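Local coordinates for protein probable arabinosyltransferase C (Mycobacterium tuberculosis, PDB 3PTY) that probably polymerises arabinose into the arabinan of arabinogalactan, this chain being its C-terminal extracellular, lectin-like carbohydrate-binding domain, at residues E40-P43 with N44-M47. Residues are numbered along the deposited sequence; the frame is centred on the assembly and turned at random.
Sequences ELDP and NAGM
Asp-42 and Ala-45 meet at the start of a short helical turn in the loop that follows strand 37-40. The main bond runs from Ala-45 N to Asp-42 O, 3.1 Å. The donor sits well above the carbonyl plane, and the hydrogen bond is bent, with an N-H...O angle of 141°. Gly-46 N repeats this i to i+3 step on Pro-43 O, at 3.2 Å. The carboxylate of Asp-42 adds weaker ties. CG lies anti to the backbone N (chi1 -172°), which turns OD1 back over the start of the turn. Asp-42 OD1 receives a weak bond from Asn-44 N at 3.3 Å. A second weak bond reaches Asp-42 OD1 from Ala-45 N, at 3.5 Å. Asp-42 OD2 instead rests against the methyl of Ala-45, with Ala-45 CB 3.6 Å away.

The packed side belongs to Pro-43, buried against Leu-125 and Arg-246, and to Asn-44, which touches Asp-126. Arg-246 also forms a salt bridge with Glu-40, and the next residue, Ile-247, shares a backbone bond with Gly-46. The exposed Asp-42 carboxylate lies on the solvent side, and its two bonds are weak. The turn therefore closes mainly through backbone bonds, to which a probably charged carboxylate adds only weak acceptance of two amides.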
ATOM      1  N   GLU A  40      10.153  17.462  -6.608  1.00 19.25           N
ATOM      2  CA  GLU A  40      10.484  18.163  -7.839  1.00 20.41           C
ATOM      3  C   GLU A  40       9.217  18.350  -8.662  1.00 20.41           C
ATOM      4  O   GLU A  40       8.890  17.517  -9.506  1.00 21.98           O
ATOM      5  CB  GLU A  40      11.519  17.353  -8.633  1.00 16.01           C
ATOM      6  CG  GLU A  40      11.870  17.952  -9.977  1.00 20.97           C
ATOM      7  CD  GLU A  40      12.785  17.057 -10.809  1.00 22.33           C
ATOM      8  OE1 GLU A  40      12.786  15.819 -10.608  1.00 19.37           O
ATOM      9  OE2 GLU A  40      13.495  17.608 -11.674  1.00 19.72           O
ATOM     10  N   LEU A  41       8.497  19.439  -8.406  1.00 21.86           N
ATOM     11  CA  LEU A  41       7.215  19.682  -9.067  1.00 19.12           C
ATOM     12  C   LEU A  41       7.357  20.014 -10.549  1.00 23.36           C
ATOM     13  O   LEU A  41       6.453  19.747 -11.342  1.00 21.50           O
ATOM     14  CB  LEU A  41       6.467  20.831  -8.386  1.00 23.96           C
ATOM     15  CG  LEU A  41       5.795  20.523  -7.048  1.00 27.75           C
ATOM     16  CD1 LEU A  41       5.034  21.751  -6.566  1.00 33.35           C
ATOM     17  CD2 LEU A  41       4.861  19.341  -7.201  1.00 28.12           C
ATOM     18  N   ASP A  42       8.483  20.607 -10.919  1.00 23.28           N
ATOM     19  CA  ASP A  42       8.673  21.048 -12.299  1.00 24.46           C
ATOM     20  C   ASP A  42       9.974  20.490 -12.854  1.00 24.66           C
ATOM     21  O   ASP A  42      10.988  21.174 -12.878  1.00 23.79           O
ATOM     22  CB  ASP A  42       8.688  22.574 -12.372  1.00 26.06           C
ATOM     23  CG  ASP A  42       8.689  23.087 -13.802  1.00 32.02           C
ATOM     24  OD1 ASP A  42       8.672  22.257 -14.737  1.00 27.26           O
ATOM     25  OD2 ASP A  42       8.708  24.318 -13.988  1.00 33.27           O
ATOM     26  N   PRO A  43       9.948  19.232 -13.298  1.00 23.55           N
ATOM     27  CA  PRO A  43      11.154  18.599 -13.835  1.00 22.89           C
ATOM     28  C   PRO A  43      11.706  19.354 -15.047  1.00 24.50           C
ATOM     29  O   PRO A  43      12.901  19.313 -15.304  1.00 21.14           O
ATOM     30  CB  PRO A  43      10.663  17.199 -14.235  1.00 26.94           C
ATOM     31  CG  PRO A  43       9.161  17.349 -14.364  1.00 30.58           C
ATOM     32  CD  PRO A  43       8.816  18.293 -13.251  1.00 26.63           C
ATOM     33  N   ASN A  44      10.859  20.066 -15.777  1.00 20.96           N
ATOM     34  CA  ASN A  44      11.371  20.792 -16.930  1.00 22.28           C
ATOM     35  C   ASN A  44      12.262  21.981 -16.582  1.00 23.40           C
ATOM     36  O   ASN A  44      13.142  22.350 -17.358  1.00 25.44           O
ATOM     37  CB  ASN A  44      10.240  21.180 -17.872  1.00 25.97           C
ATOM     38  CG  ASN A  44       9.867  20.035 -18.793  1.00 34.88           C
ATOM     39  OD1 ASN A  44      10.627  19.649 -19.707  1.00 33.01           O
ATOM     40  ND2 ASN A  44       8.720  19.461 -18.540  1.00 18.18           N
ATOM     41  N   ALA A  45      12.052  22.554 -15.404  1.00 24.49           N
ATOM     42  CA  ALA A  45      12.871  23.668 -14.943  1.00 23.71           C
ATOM     43  C   ALA A  45      14.324  23.249 -14.720  1.00 26.52           C
ATOM     44  O   ALA A  45      15.222  24.084 -14.762  1.00 24.12           O
ATOM     45  CB  ALA A  45      12.285  24.272 -13.662  1.00 27.60           C
ATOM     46  N   GLY A  46      14.565  21.958 -14.493  1.00 22.64           N
ATOM     47  CA  GLY A  46      15.918  21.495 -14.210  1.00 20.27           C
ATOM     48  C   GLY A  46      16.686  20.950 -15.409  1.00 23.45           C
ATOM     49  O   GLY A  46      17.875  20.632 -15.305  1.00 21.12           O
ATOM     50  N   MET A  47      16.010  20.832 -16.547  1.00 20.61           N
ATOM     51  CA  MET A  47      16.624  20.275 -17.753  1.00 20.99           C
ATOM     52  C   MET A  47      17.911  21.019 -18.125  1.00 24.70           C
ATOM     53  O   MET A  47      17.959  22.247 -18.094  1.00 21.10           O
ATOM     54  CB  MET A  47      15.640  20.335 -18.926  1.00 21.73           C
ATOM     55  CG  MET A  47      14.460  19.375 -18.819  1.00 18.72           C
ATOM     56  SD  MET A  47      14.974  17.663 -19.053  1.00 22.96           S
ATOM     57  CE  MET A  47      13.461  16.795 -18.622  1.00 23.11           C
TER